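Local atomic coordinates of DinB-like domain-containing protein (Enterococcus faecalis, PDB entry 3CEX), a protein that is of unknown function but belongs to the DinB superfamily, whose members are built round a four-helix bundle. Residues Pro39-Trp49 with His91-Val101. Numbering follows the deposited sequence.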
loop_
_atom_site.group_PDB
_atom_site.type_symbol
_atom_site.label_atom_id
_atom_site.label_comp_id
_atom_site.label_asym_id
_atom_site.label_seq_id
_atom_site.Cartn_x
_atom_site.Cartn_y
_atom_site.Cartn_z
ATOM N N PRO A 39 16.963 5.177 -12.481
ATOM C CA PRO A 39 16.367 6.522 -12.511
ATOM C C PRO A 39 14.967 6.659 -11.918
ATOM O O PRO A 39 14.678 7.684 -11.286
ATOM C CB PRO A 39 16.388 6.873 -14.010
ATOM C CG PRO A 39 17.568 6.133 -14.526
ATOM C CD PRO A 39 17.628 4.840 -13.757
ATOM N N LEU A 40 14.121 5.630 -12.086
ATOM C CA LEU A 40 12.715 5.678 -11.692
ATOM C C LEU A 40 12.405 4.789 -10.489
ATOM O O LEU A 40 11.252 4.663 -10.117
ATOM C CB LEU A 40 11.800 5.263 -12.871
ATOM C CG LEU A 40 12.017 5.994 -14.207
ATOM C CD1 LEU A 40 11.156 5.458 -15.345
ATOM C CD2 LEU A 40 11.771 7.483 -13.999
ATOM N N ILE A 41 13.431 4.168 -9.918
ATOM C CA ILE A 41 13.310 3.353 -8.747
ATOM C C ILE A 41 14.010 4.093 -7.598
ATOM O O ILE A 41 15.248 4.225 -7.585
ATOM C CB ILE A 41 13.945 1.970 -8.963
ATOM C CG1 ILE A 41 13.344 1.280 -10.187
ATOM C CG2 ILE A 41 13.819 1.131 -7.681
ATOM C CD1 ILE A 41 11.824 1.042 -10.102
ATOM N N LYS A 42 13.221 4.630 -6.692
ATOM C CA LYS A 42 13.700 5.363 -5.522
ATOM C C LYS A 42 14.425 4.465 -4.501
ATOM O O LYS A 42 14.128 3.268 -4.352
ATOM C CB LYS A 42 12.534 6.118 -4.844
ATOM C CG LYS A 42 11.718 7.105 -5.743
ATOM C CD LYS A 42 12.563 8.338 -6.155
ATOM C CE LYS A 42 11.653 9.496 -6.593
ATOM N NZ LYS A 42 11.093 9.340 -7.983
ATOM N N SER A 43 15.408 5.042 -3.822
ATOM C CA SER A 43 16.072 4.399 -2.690
ATOM C C SER A 43 15.114 4.207 -1.547
ATOM O O SER A 43 14.095 4.906 -1.462
ATOM C CB SER A 43 17.257 5.247 -2.209
ATOM O OG SER A 43 16.866 6.470 -1.615
ATOM N N VAL A 44 15.433 3.267 -0.669
ATOM C CA VAL A 44 14.659 3.099 0.575
ATOM C C VAL A 44 14.738 4.370 1.414
ATOM O O VAL A 44 13.740 4.796 1.970
ATOM C CB VAL A 44 15.080 1.839 1.372
ATOM C CG1 VAL A 44 14.407 1.773 2.751
ATOM C CG2 VAL A 44 14.738 0.594 0.567
ATOM N N THR A 45 15.893 5.018 1.451
ATOM C CA THR A 45 16.012 6.300 2.164
ATOM C C THR A 45 15.025 7.331 1.598
ATOM O O THR A 45 14.274 7.964 2.369
ATOM C CB THR A 45 17.416 6.882 2.096
ATOM O OG1 THR A 45 18.314 6.060 2.836
ATOM C CG2 THR A 45 17.451 8.317 2.685
ATOM N N TRP A 46 14.979 7.477 0.270
ATOM C CA TRP A 46 14.003 8.427 -0.339
ATOM C C TRP A 46 12.549 8.067 0.006
ATOM O O TRP A 46 11.751 8.930 0.356
ATOM C CB TRP A 46 14.173 8.495 -1.849
ATOM C CG TRP A 46 13.379 9.621 -2.518
ATOM C CD1 TRP A 46 13.877 10.829 -2.912
ATOM C CD2 TRP A 46 11.976 9.641 -2.851
ATOM N NE1 TRP A 46 12.898 11.589 -3.468
ATOM C CE2 TRP A 46 11.712 10.901 -3.441
ATOM C CE3 TRP A 46 10.923 8.721 -2.721
ATOM C CZ2 TRP A 46 10.429 11.270 -3.911
ATOM C CZ3 TRP A 46 9.636 9.095 -3.169
ATOM C CH2 TRP A 46 9.404 10.364 -3.743
ATOM N N LEU A 47 12.217 6.773 -0.102
ATOM C CA LEU A 47 10.847 6.295 0.162
ATOM C C LEU A 47 10.396 6.548 1.592
ATOM O O LEU A 47 9.268 6.979 1.830
ATOM C CB LEU A 47 10.733 4.796 -0.171
ATOM C CG LEU A 47 10.800 4.528 -1.673
ATOM C CD1 LEU A 47 11.099 3.066 -1.988
ATOM C CD2 LEU A 47 9.447 4.982 -2.349
HETATM N N MSE A 48 11.269 6.273 2.549
HETATM C CA MSE A 48 10.944 6.507 3.971
HETATM C C MSE A 48 10.894 7.980 4.314
HETATM O O MSE A 48 10.010 8.404 4.999
HETATM C CB MSE A 48 11.970 5.843 4.880
HETATM C CG MSE A 48 11.667 4.476 5.146
HETATM SE SE MSE A 48 12.768 3.627 6.506
HETATM C CE MSE A 48 11.931 4.025 8.185
ATOM N N TRP A 49 11.851 8.760 3.834
ATOM C CA TRP A 49 11.812 10.211 4.029
ATOM C C TRP A 49 10.549 10.797 3.395
ATOM O O TRP A 49 9.827 11.596 4.012
ATOM C CB TRP A 49 13.043 10.846 3.384
ATOM C CG TRP A 49 12.913 12.312 3.232
ATOM C CD1 TRP A 49 13.130 13.251 4.202
ATOM C CD2 TRP A 49 12.518 13.039 2.052
ATOM N NE1 TRP A 49 12.907 14.482 3.697
ATOM C CE2 TRP A 49 12.533 14.387 2.385
ATOM C CE3 TRP A 49 12.156 12.663 0.747
ATOM C CZ2 TRP A 49 12.222 15.393 1.459
ATOM C CZ3 TRP A 49 11.845 13.623 -0.150
ATOM C CH2 TRP A 49 11.867 14.988 0.201
ATOM N N HIS A 91 10.272 15.487 -7.538
ATOM C CA HIS A 91 11.716 15.385 -7.686
ATOM C C HIS A 91 12.100 14.836 -9.027
ATOM O O HIS A 91 11.545 13.858 -9.471
ATOM C CB HIS A 91 12.325 14.468 -6.618
ATOM C CG HIS A 91 12.411 15.098 -5.273
ATOM N ND1 HIS A 91 13.067 14.506 -4.212
ATOM C CD2 HIS A 91 11.925 16.277 -4.813
ATOM C CE1 HIS A 91 12.967 15.295 -3.158
ATOM N NE2 HIS A 91 12.287 16.377 -3.499
ATOM N N THR A 92 13.078 15.471 -9.651
ATOM C CA THR A 92 13.833 14.854 -10.732
ATOM C C THR A 92 14.686 13.696 -10.166
ATOM O O THR A 92 14.927 13.630 -8.945
ATOM C CB THR A 92 14.707 15.909 -11.438
ATOM O OG1 THR A 92 15.664 16.439 -10.517
ATOM C CG2 THR A 92 13.827 17.049 -11.954
ATOM N N PRO A 93 15.095 12.745 -11.034
ATOM C CA PRO A 93 15.961 11.664 -10.584
ATOM C C PRO A 93 17.225 12.161 -9.889
ATOM O O PRO A 93 17.676 11.575 -8.926
ATOM C CB PRO A 93 16.334 10.935 -11.885
ATOM C CG PRO A 93 15.225 11.226 -12.805
ATOM C CD PRO A 93 14.748 12.612 -12.463
ATOM N N GLU A 94 17.791 13.245 -10.393
ATOM C CA GLU A 94 19.012 13.786 -9.843
ATOM C C GLU A 94 18.782 14.455 -8.494
ATOM O O GLU A 94 19.634 14.364 -7.616
ATOM C CB GLU A 94 19.638 14.732 -10.869
ATOM C CG GLU A 94 20.058 13.990 -12.180
ATOM C CD GLU A 94 18.997 13.960 -13.327
ATOM O OE1 GLU A 94 17.767 14.153 -13.092
ATOM O OE2 GLU A 94 19.436 13.744 -14.495
ATOM N N GLU A 95 17.617 15.071 -8.309
ATOM C CA GLU A 95 17.209 15.595 -6.998
ATOM C C GLU A 95 16.925 14.480 -5.993
ATOM O O GLU A 95 17.311 14.593 -4.818
ATOM C CB GLU A 95 15.989 16.505 -7.121
ATOM C CG GLU A 95 16.307 17.877 -7.723
ATOM C CD GLU A 95 15.069 18.740 -7.974
ATOM O OE1 GLU A 95 13.974 18.193 -8.196
ATOM O OE2 GLU A 95 15.206 19.977 -8.009
ATOM N N ALA A 96 16.270 13.404 -6.451
ATOM C CA ALA A 96 15.956 12.252 -5.597
ATOM C C ALA A 96 17.222 11.568 -5.059
ATOM O O ALA A 96 17.229 11.107 -3.937
ATOM C CB ALA A 96 15.044 11.227 -6.349
ATOM N N ALA A 97 18.279 11.485 -5.868
ATOM C CA ALA A 97 19.556 10.913 -5.428
ATOM C C ALA A 97 20.211 11.707 -4.301
ATOM O O ALA A 97 21.113 11.209 -3.657
ATOM C CB ALA A 97 20.528 10.817 -6.608
ATOM N N LYS A 98 19.775 12.946 -4.086
ATOM C CA LYS A 98 20.308 13.777 -3.032
ATOM C C LYS A 98 19.614 13.536 -1.697
ATOM O O LYS A 98 20.033 14.093 -0.677
ATOM C CB LYS A 98 20.191 15.261 -3.404
ATOM C CG LYS A 98 21.119 15.659 -4.541
ATOM C CD LYS A 98 21.168 17.169 -4.689
ATOM C CE LYS A 98 21.329 17.637 -6.139
ATOM N NZ LYS A 98 22.609 18.304 -6.367
ATOM N N VAL A 99 18.549 12.735 -1.689
ATOM C CA VAL A 99 17.926 12.396 -0.423
ATOM C C VAL A 99 18.676 11.178 0.119
ATOM O O VAL A 99 18.404 10.039 -0.249
ATOM C CB VAL A 99 16.427 12.157 -0.539
ATOM C CG1 VAL A 99 15.864 11.779 0.846
ATOM C CG2 VAL A 99 15.710 13.422 -1.122
ATOM N N VAL A 100 19.682 11.461 0.945
ATOM C CA VAL A 100 20.529 10.456 1.561
ATOM C C VAL A 100 20.728 10.859 3.020
ATOM O O VAL A 100 20.624 12.040 3.352
ATOM C CB VAL A 100 21.906 10.313 0.832
ATOM C CG1 VAL A 100 21.696 9.801 -0.582
ATOM C CG2 VAL A 100 22.705 11.650 0.826
ATOM N N VAL A 101 20.988 9.876 3.883
ATOM C CA VAL A 101 21.193 10.135 5.310
ATOM C C VAL A 101 22.523 9.555 5.789
ATOM O O VAL A 101 23.056 8.586 5.212
ATOM C CB VAL A 101 20.054 9.544 6.187
ATOM C CG1 VAL A 101 18.735 10.300 5.981
ATOM C CG2 VAL A 101 19.883 8.045 5.914
HETATM O O HOH W 1 9.926 11.896 -7.976
HETATM O O HOH W 2 18.135 8.698 -2.569
HETATM O O HOH W 3 16.109 8.062 -4.670
#
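His-91 meets the edge of the Trp-46 indole, whose faces are taken by Lys-42 CE and, on the opposite side, Trp-49 CZ3, both offset toward the rim. Trp-49 in turn carries Val-99 over a face: Val-99 CG2 stands 4.2 Å from the centroid of its six-membered ring, a CH-pi contact. The rim of Trp-49 meets that of His-91, with Trp-49 CH2 3.5 Å from His-91 CE1 and the two planes only 24° apart. One direct hydrogen bond joins the segments, from Trp-46 NE1 to His-91 ND1 at 3.0 Å; it is nearly straight (167°) and lies close to the indole plane, yet is clearly tilted out of the imidazole plane. With CG anti to the backbone N (chi1 -170°), Trp-46 brings CD1 to 3.6 Å from Val-99 CG2, and Ala-96 CB packs beside NE1. One water links Lys-42 NZ to His-91 O; another lies within hydrogen-bonding distance of Ser-43 OG and of the carbonyl oxygens of Ala-96 and Val-99. Ser-43 OG also accepts from Trp-46 N at 2.9 Å. Thr-45 turns its CG2 methyl onto the Val-99 carbonyl oxygen, while its OG1 hydrogen-bonds to Asn-34 OD1. Trp-46, Trp-49 and His-91 form an aromatic cluster, through which a loop with a short capping-box helix, 93-96, covers the N-capped start of helix 44-62 in a DinB-like helical bundle.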